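Local coordinates for peptidoglycan synthetase penicillin-binding protein 3 (Bifidobacterium adolescentis, PDB 4YE5), which probably cross-links peptidoglycan as a transpeptidase of the penicillin-binding protein family, and is likely to bind penicillin, at residues R49-G54 with L119-T124; A96-M101 with R129-L134. One frame throughout, in Å; residues are numbered along the deposited sequence.

Contact 1 of 2, residues R49-G54 with L119-T124; sequences RYTIIG and LKKDVT
Tyr-50 and Val-123 exchange two backbone hydrogen bonds, Tyr-50 N to Val-123 O at 3.0 Å and Val-123 N to Tyr-50 O at 2.9 Å, and anchor one end of an antiparallel strand pair. At the other end Ile-52 N donates to Lys-120 O (2.8 Å), while Ile-52 O accepts a short bond from Leu-119 N and a weak one from Lys-120 N, the signature of a classic beta bulge. Asp-122, at positive phi, and Val-123 both face Tyr-50 in a G1 bulge, but of the two only Val-123 N bonds to Tyr-50 O. Between these points the register slips by one residue.

On the face bearing Tyr-50, Ile-52 and Val-123, the beta-branched pair suits its place by presenting carbons close to the backbone: Val-123 CG2 meets Ile-52 CG1 at 3.6 Å, the side chains crossing at about a right angle. Val-123 CG2 also touches Tyr-50 CB, while the tyrosine ring packs on Ala-142 and Leu-144 of strand 140-144. Gly-54, without a side chain, lets Leu-119 CD1 lie 3.6 Å from Gly-54 N.

Bends at chi2 (-65°) and chi3 (-77°) carry the Arg-49 guanidinium obliquely alongside the Asp-122 carboxylate, the planes 24° apart. Arg-49 NE lies 3.1 Å from Asp-122 OD1 in a salt bridge whose hydrogen bond is weak and far from straight; Arg-49 NH2 adds another weak bond to Asp-122 O (3.4 Å). Thr-124 CG2 packs over one guanidinium face. Farther out, Thr-124 OG1 caps Val-127 N, and Tyr-50 OH hydrogen-bonds Glu-48 OE2. Backbone bonds and apolar packing thus carry the pairing, with the ion pair a modest addition at its exposed end.

Contact 2 of 2, residues A96-M101 with R129-L134; sequences APVLGM and RKISKL
Val-98 turns CG1 anti to its own nitrogen (chi1 -176°) and CG2 anti to its carbonyl carbon, and this spreads its two methyls to separate partners on segment 129-134. Ile-131 answers with chi1 -60° and chi2 -80°, which carry CD1 back toward the other helix although its CB does not point there. The result is apolar helix-helix packing in the region assigned to the penicillin-binding protein dimerisation domain, joining the C-terminal end of helix 87-99 to that of helix 125-132.

The helices stay fairly close here, Val-98 CA lying 6.9 Å from Ile-131 CA, and a compact beta-branched valine suits that separation. Val-98 CG1 sits 3.6 Å from Ile-131 CD1, crossing it obliquely, and also touches the first methylene of Lys-130. Lysine is suited to this border because its aliphatic root packs while its charged end leads away from the helix opposite. Buried Leu-99 brings CD2 to 3.9 Å from Ile-131 CD1, the two side chains at about a right angle, and this one isoleucine methyl thereby touches Val-98 and Leu-99.

Leu-95, one turn earlier on helix 87-99, also touches Ile-131 and Leu-134. Farther along segment 129-134, Leu-134 points its isobutyl group at Val-98, and the two side chains meet tip to tip, Leu-134 CD1 lying 3.8 Å from Val-98 CG2.

How the contacts relate
Contacts 1 and 2 lie with their centres about 11 Å apart and share one continuous piece of chain: strand 117-123 of contact 1 leads through Thr-124 directly into helix 125-132 of contact 2. Lys-120 NZ forms a probable hydrogen bond of 2.9 Å with Leu-99 O, tying the strand to the end of helix 87-99. Selenomethionine Met-101 packs its SE 3.3 Å from Leu-119 O and 4.1 Å from Lys-120 CB. Ile-52 CG1 approaches Leu-99 CD2 at 4.2 Å, which joins the apolar side chains of the strand pair to those between the helices. The contact centres lie about 35 and 43 Å from the centre of the chain; both contacts are structural, with no ligand or known active-site residue in either.

Contact 1 of 2, residues R49-G54 with L119-T124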
ATOM      1  N   ARG A  49      -5.757  -5.724  26.121  1.00 29.44           N
ATOM      2  CA  ARG A  49      -6.215  -5.306  27.446  1.00 31.94           C
ATOM      3  C   ARG A  49      -7.742  -5.360  27.433  1.00 33.07           C
ATOM      4  O   ARG A  49      -8.355  -5.457  26.360  1.00 31.34           O
ATOM      5  CB  ARG A  49      -5.763  -3.879  27.772  1.00 31.84           C
ATOM      6  CG  ARG A  49      -4.283  -3.620  27.553  1.00 44.29           C
ATOM      7  CD  ARG A  49      -3.404  -4.440  28.486  1.00 54.01           C
ATOM      8  NE  ARG A  49      -3.376  -3.875  29.830  1.00 59.49           N
ATOM      9  CZ  ARG A  49      -2.330  -3.944  30.646  1.00 62.05           C
ATOM     10  NH1 ARG A  49      -1.222  -4.564  30.254  1.00 61.06           N
ATOM     11  NH2 ARG A  49      -2.394  -3.392  31.853  1.00 61.11           N
ATOM     12  N   TYR A  50      -8.355  -5.279  28.612  1.00 31.52           N
ATOM     13  CA  TYR A  50      -9.800  -5.466  28.728  1.00 24.28           C
ATOM     14  C   TYR A  50     -10.462  -4.448  29.631  1.00 28.09           C
ATOM     15  O   TYR A  50      -9.872  -3.978  30.605  1.00 36.37           O
ATOM     16  CB  TYR A  50     -10.104  -6.870  29.250  1.00 27.92           C
ATOM     17  CG  TYR A  50      -9.673  -7.953  28.305  1.00 27.82           C
ATOM     18  CD1 TYR A  50     -10.507  -8.361  27.276  1.00 26.85           C
ATOM     19  CD2 TYR A  50      -8.434  -8.563  28.429  1.00 29.28           C
ATOM     20  CE1 TYR A  50     -10.126  -9.343  26.395  1.00 28.46           C
ATOM     21  CE2 TYR A  50      -8.038  -9.564  27.538  1.00 28.78           C
ATOM     22  CZ  TYR A  50      -8.896  -9.948  26.524  1.00 31.05           C
ATOM     23  OH  TYR A  50      -8.542 -10.945  25.625  1.00 30.21           O
ATOM     24  N   THR A  51     -11.698  -4.097  29.308  1.00 26.01           N
ATOM     25  CA  THR A  51     -12.525  -3.410  30.287  1.00 26.89           C
ATOM     26  C   THR A  51     -13.454  -4.447  30.916  1.00 27.86           C
ATOM     27  O   THR A  51     -14.107  -5.216  30.199  1.00 27.88           O
ATOM     28  CB  THR A  51     -13.334  -2.264  29.651  1.00 30.45           C
ATOM     29  OG1 THR A  51     -12.434  -1.349  29.009  1.00 40.83           O
ATOM     30  CG2 THR A  51     -14.095  -1.510  30.715  1.00 28.20           C
ATOM     31  N   ILE A  52     -13.488  -4.496  32.244  1.00 28.40           N
ATOM     32  CA  ILE A  52     -14.353  -5.447  32.940  1.00 28.69           C
ATOM     33  C   ILE A  52     -15.689  -4.780  33.232  1.00 31.61           C
ATOM     34  O   ILE A  52     -15.744  -3.726  33.880  1.00 30.14           O
ATOM     35  CB  ILE A  52     -13.713  -5.965  34.244  1.00 30.79           C
ATOM     36  CG1 ILE A  52     -12.383  -6.674  33.944  1.00 28.62           C
ATOM     37  CG2 ILE A  52     -14.680  -6.912  35.002  1.00 25.21           C
ATOM     38  CD1 ILE A  52     -12.500  -7.772  32.880  1.00 28.30           C
ATOM     39  N   ILE A  53     -16.758  -5.393  32.729  1.00 25.86           N
ATOM     40  CA  ILE A  53     -18.103  -4.839  32.820  1.00 23.95           C
ATOM     41  C   ILE A  53     -18.973  -5.680  33.742  1.00 26.50           C
ATOM     42  O   ILE A  53     -18.940  -6.907  33.680  1.00 23.33           O
ATOM     43  CB  ILE A  53     -18.779  -4.811  31.417  1.00 26.17           C
ATOM     44  CG1 ILE A  53     -17.930  -4.015  30.409  1.00 33.79           C
ATOM     45  CG2 ILE A  53     -20.206  -4.254  31.507  1.00 33.49           C
ATOM     46  CD1 ILE A  53     -17.691  -2.551  30.803  1.00 37.50           C
ATOM     47  N   GLY A  54     -19.756  -5.023  34.592  1.00 27.05           N
ATOM     48  CA  GLY A  54     -20.780  -5.709  35.363  1.00 30.20           C
ATOM     49  C   GLY A  54     -22.191  -5.384  34.881  1.00 33.05           C
ATOM     50  O   GLY A  54     -22.443  -4.317  34.311  1.00 30.18           O
ATOM     51  N   LEU A 119     -16.562  -1.710  35.746  1.00 34.44           N
ATOM     52  CA  LEU A 119     -16.023  -2.056  37.058  1.00 31.57           C
ATOM     53  C   LEU A 119     -14.543  -1.726  37.121  1.00 34.43           C
ATOM     54  O   LEU A 119     -14.040  -1.284  38.156  1.00 34.55           O
ATOM     55  CB  LEU A 119     -16.236  -3.536  37.368  1.00 31.67           C
ATOM     56  CG  LEU A 119     -17.694  -3.986  37.433  1.00 35.51           C
ATOM     57  CD1 LEU A 119     -17.758  -5.509  37.556  1.00 34.78           C
ATOM     58  CD2 LEU A 119     -18.411  -3.303  38.594  1.00 35.96           C
ATOM     59  N   LYS A 120     -13.843  -1.967  36.017  1.00 33.32           N
ATOM     60  CA  LYS A 120     -12.424  -1.637  35.929  1.00 35.08           C
ATOM     61  C   LYS A 120     -11.952  -1.594  34.486  1.00 35.89           C
ATOM     62  O   LYS A 120     -12.313  -2.458  33.679  1.00 31.23           O
ATOM     63  CB  LYS A 120     -11.575  -2.629  36.723  1.00 35.80           C
ATOM     64  CG  LYS A 120     -10.159  -2.133  36.957  1.00 35.72           C
ATOM     65  CD  LYS A 120      -9.369  -3.060  37.849  1.00 36.04           C
ATOM     66  CE  LYS A 120      -7.954  -2.517  38.043  1.00 42.65           C
ATOM     67  NZ  LYS A 120      -7.143  -3.388  38.934  1.00 44.20           N
ATOM     68  N   LYS A 121     -11.145  -0.582  34.173  1.00 37.31           N
ATOM     69  CA  LYS A 121     -10.587  -0.403  32.838  1.00 36.43           C
ATOM     70  C   LYS A 121      -9.175  -0.962  32.790  1.00 34.75           C
ATOM     71  O   LYS A 121      -8.530  -1.097  33.833  1.00 38.09           O
ATOM     72  CB  LYS A 121     -10.515   1.089  32.489  1.00 43.36           C
ATOM     73  CG  LYS A 121     -11.847   1.813  32.510  1.00 49.61           C
ATOM     74  CD  LYS A 121     -11.692   3.250  32.038  1.00 55.14           C
ATOM     75  CE  LYS A 121     -12.968   4.045  32.257  1.00 61.66           C
ATOM     76  NZ  LYS A 121     -12.812   5.450  31.775  1.00 70.25           N
ATOM     77  N   ASP A 122      -8.705  -1.282  31.584  1.00 32.05           N
ATOM     78  CA  ASP A 122      -7.294  -1.583  31.353  1.00 41.19           C
ATOM     79  C   ASP A 122      -6.734  -2.759  32.189  1.00 44.54           C
ATOM     80  O   ASP A 122      -5.620  -2.693  32.717  1.00 43.51           O
ATOM     81  CB  ASP A 122      -6.477  -0.302  31.594  1.00 48.96           C
ATOM     82  CG  ASP A 122      -5.024  -0.452  31.217  1.00 54.42           C
ATOM     83  OD1 ASP A 122      -4.744  -1.075  30.177  1.00 57.53           O
ATOM     84  OD2 ASP A 122      -4.164   0.025  31.983  1.00 63.07           O
ATOM     85  N   VAL A 123      -7.500  -3.838  32.319  1.00 39.02           N
ATOM     86  CA  VAL A 123      -6.996  -5.014  33.028  1.00 33.24           C
ATOM     87  C   VAL A 123      -6.296  -5.979  32.064  1.00 33.67           C
ATOM     88  O   VAL A 123      -6.554  -5.978  30.848  1.00 32.54           O
ATOM     89  CB  VAL A 123      -8.106  -5.764  33.835  1.00 39.54           C
ATOM     90  CG1 VAL A 123      -9.047  -4.769  34.535  1.00 32.07           C
ATOM     91  CG2 VAL A 123      -8.880  -6.680  32.936  1.00 37.67           C
ATOM     92  N   THR A 124      -5.411  -6.802  32.617  1.00 26.78           N
ATOM     93  CA  THR A 124      -4.603  -7.728  31.825  1.00 25.88           C
ATOM     94  C   THR A 124      -5.360  -8.992  31.452  1.00 28.19           C
ATOM     95  O   THR A 124      -6.355  -9.342  32.092  1.00 30.52           O
ATOM     96  CB  THR A 124      -3.367  -8.166  32.609  1.00 33.27           C
ATOM     97  OG1 THR A 124      -3.793  -8.842  33.798  1.00 28.90           O
ATOM     98  CG2 THR A 124      -2.511  -6.946  32.983  1.00 37.09           C
TER

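Contact 2 of 2, residues A96-M101 with R129-L134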
ATOM      1  N   ALA A  96     -13.734  -8.675  44.365  1.00 28.66           N
ATOM      2  CA  ALA A  96     -12.818  -7.732  45.025  1.00 34.43           C
ATOM      3  C   ALA A  96     -11.333  -8.142  45.034  1.00 31.74           C
ATOM      4  O   ALA A  96     -10.480  -7.362  44.594  1.00 33.89           O
ATOM      5  CB  ALA A  96     -13.321  -7.380  46.442  1.00 31.74           C
ATOM      6  N   PRO A  97     -11.014  -9.367  45.502  1.00 34.64           N
ATOM      7  CA  PRO A  97      -9.589  -9.745  45.505  1.00 35.84           C
ATOM      8  C   PRO A  97      -8.992  -9.929  44.117  1.00 39.20           C
ATOM      9  O   PRO A  97      -7.780  -9.782  43.940  1.00 34.65           O
ATOM     10  CB  PRO A  97      -9.581 -11.087  46.248  1.00 41.36           C
ATOM     11  CG  PRO A  97     -10.963 -11.607  46.126  1.00 40.91           C
ATOM     12  CD  PRO A  97     -11.852 -10.404  46.136  1.00 38.90           C
ATOM     13  N   VAL A  98      -9.821 -10.262  43.136  1.00 31.04           N
ATOM     14  CA  VAL A  98      -9.294 -10.465  41.796  1.00 28.05           C
ATOM     15  C   VAL A  98      -8.966  -9.137  41.137  1.00 27.48           C
ATOM     16  O   VAL A  98      -7.941  -9.000  40.468  1.00 35.19           O
ATOM     17  CB  VAL A  98     -10.285 -11.277  40.916  1.00 33.47           C
ATOM     18  CG1 VAL A  98      -9.668 -11.564  39.572  1.00 29.39           C
ATOM     19  CG2 VAL A  98     -10.670 -12.587  41.626  1.00 34.33           C
ATOM     20  N   LEU A  99      -9.834  -8.151  41.329  1.00 28.05           N
ATOM     21  CA  LEU A  99      -9.641  -6.836  40.717  1.00 33.61           C
ATOM     22  C   LEU A  99      -8.767  -5.906  41.578  1.00 34.90           C
ATOM     23  O   LEU A  99      -8.398  -4.816  41.142  1.00 37.67           O
ATOM     24  CB  LEU A  99     -10.995  -6.171  40.432  1.00 34.99           C
ATOM     25  CG  LEU A  99     -11.881  -6.818  39.355  1.00 35.78           C
ATOM     26  CD1 LEU A  99     -13.267  -6.191  39.356  1.00 27.84           C
ATOM     27  CD2 LEU A  99     -11.257  -6.716  37.961  1.00 28.68           C
ATOM     28  N   GLY A 100      -8.432  -6.350  42.785  1.00 31.30           N
ATOM     29  CA  GLY A 100      -7.697  -5.521  43.728  1.00 35.36           C
ATOM     30  C   GLY A 100      -8.484  -4.275  44.073  1.00 41.32           C
ATOM     31  O   GLY A 100      -7.947  -3.175  44.102  1.00 44.97           O
HETATM   32  N   MSE A 101      -9.776  -4.447  44.314  1.00 38.81           N
HETATM   33  CA  MSE A 101     -10.641  -3.312  44.599  1.00 34.09           C
HETATM   34  C   MSE A 101     -11.402  -3.548  45.885  1.00 38.00           C
HETATM   35  O   MSE A 101     -11.448  -4.673  46.404  1.00 40.73           O
HETATM   36  CB  MSE A 101     -11.624  -3.080  43.446  1.00 32.12           C
HETATM   37  CG  MSE A 101     -10.968  -2.546  42.169  1.00 38.85           C
HETATM   38 SE   MSE A 101     -12.253  -2.314  40.707  0.45 37.50          SE
HETATM   39  CE  MSE A 101     -13.367  -0.934  41.514  1.00 66.05           C
ATOM     40  N   ARG A 129      -8.724 -13.865  32.707  1.00 32.38           N
ATOM     41  CA  ARG A 129      -8.834 -15.307  32.936  1.00 35.32           C
ATOM     42  C   ARG A 129      -9.236 -15.650  34.369  1.00 33.03           C
ATOM     43  O   ARG A 129     -10.070 -16.533  34.598  1.00 33.55           O
ATOM     44  CB  ARG A 129      -7.539 -16.027  32.539  1.00 35.30           C
ATOM     45  CG  ARG A 129      -7.302 -16.056  31.031  1.00 41.86           C
ATOM     46  CD  ARG A 129      -6.094 -16.917  30.659  1.00 49.21           C
ATOM     47  NE  ARG A 129      -4.840 -16.270  31.039  1.00 53.39           N
ATOM     48  CZ  ARG A 129      -4.144 -15.467  30.237  1.00 51.97           C
ATOM     49  NH1 ARG A 129      -4.578 -15.218  29.008  1.00 50.19           N
ATOM     50  NH2 ARG A 129      -3.018 -14.910  30.664  1.00 52.86           N
ATOM     51  N   LYS A 130      -8.660 -14.957  35.342  1.00 27.65           N
ATOM     52  CA  LYS A 130      -9.049 -15.212  36.725  1.00 28.38           C
ATOM     53  C   LYS A 130     -10.531 -14.910  36.973  1.00 28.47           C
ATOM     54  O   LYS A 130     -11.193 -15.607  37.751  1.00 28.27           O
ATOM     55  CB  LYS A 130      -8.185 -14.413  37.709  1.00 34.29           C
ATOM     56  CG  LYS A 130      -6.721 -14.830  37.735  1.00 50.29           C
ATOM     57  CD  LYS A 130      -5.908 -13.943  38.671  1.00 60.00           C
ATOM     58  CE  LYS A 130      -4.474 -14.434  38.780  1.00 68.06           C
ATOM     59  NZ  LYS A 130      -4.422 -15.848  39.265  1.00 70.53           N
ATOM     60  N   ILE A 131     -11.042 -13.858  36.337  1.00 26.95           N
ATOM     61  CA  ILE A 131     -12.452 -13.497  36.519  1.00 28.33           C
ATOM     62  C   ILE A 131     -13.326 -14.630  35.980  1.00 22.27           C
ATOM     63  O   ILE A 131     -14.360 -14.967  36.564  1.00 25.33           O
ATOM     64  CB  ILE A 131     -12.812 -12.169  35.786  1.00 27.00           C
ATOM     65  CG1 ILE A 131     -11.968 -10.998  36.299  1.00 34.57           C
ATOM     66  CG2 ILE A 131     -14.311 -11.857  35.892  1.00 26.61           C
ATOM     67  CD1 ILE A 131     -12.452 -10.399  37.598  1.00 45.16           C
ATOM     68  N   SER A 132     -12.917 -15.221  34.861  0.60 26.07           N
ATOM     69  CA  SER A 132     -13.701 -16.297  34.251  0.60 32.52           C
ATOM     70  C   SER A 132     -13.863 -17.471  35.196  0.60 38.07           C
ATOM     71  O   SER A 132     -14.883 -18.164  35.178  0.60 41.98           O
ATOM     72  CB  SER A 132     -13.069 -16.759  32.939  0.60 31.25           C
ATOM     73  OG  SER A 132     -13.219 -15.756  31.958  0.60 28.08           O
ATOM     74  N   LYS A 133     -12.872 -17.668  36.060  1.00 34.08           N
ATOM     75  CA  LYS A 133     -12.927 -18.783  37.000  1.00 39.91           C
ATOM     76  C   LYS A 133     -13.859 -18.525  38.187  1.00 37.50           C
ATOM     77  O   LYS A 133     -14.129 -19.427  38.968  1.00 33.31           O
ATOM     78  CB  LYS A 133     -11.518 -19.165  37.479  1.00 48.55           C
ATOM     79  CG  LYS A 133     -10.603 -19.628  36.347  1.00 53.79           C
ATOM     80  CD  LYS A 133      -9.357 -20.323  36.869  1.00 61.25           C
ATOM     81  CE  LYS A 133      -9.254 -21.755  36.347  1.00 64.95           C
ATOM     82  NZ  LYS A 133     -10.275 -22.662  36.958  1.00 67.43           N
ATOM     83  N   LEU A 134     -14.358 -17.300  38.329  1.00 29.65           N
ATOM     84  CA  LEU A 134     -15.244 -17.000  39.456  1.00 27.15           C
ATOM     85  C   LEU A 134     -16.663 -17.529  39.256  1.00 24.32           C
ATOM     86  O   LEU A 134     -17.500 -17.408  40.159  1.00 25.59           O
ATOM     87  CB  LEU A 134     -15.287 -15.490  39.728  1.00 29.34           C
ATOM     88  CG  LEU A 134     -13.961 -14.823  40.124  1.00 28.33           C
ATOM     89  CD1 LEU A 134     -14.093 -13.311  40.097  1.00 26.63           C
ATOM     90  CD2 LEU A 134     -13.476 -15.316  41.501  1.00 28.70           C
TER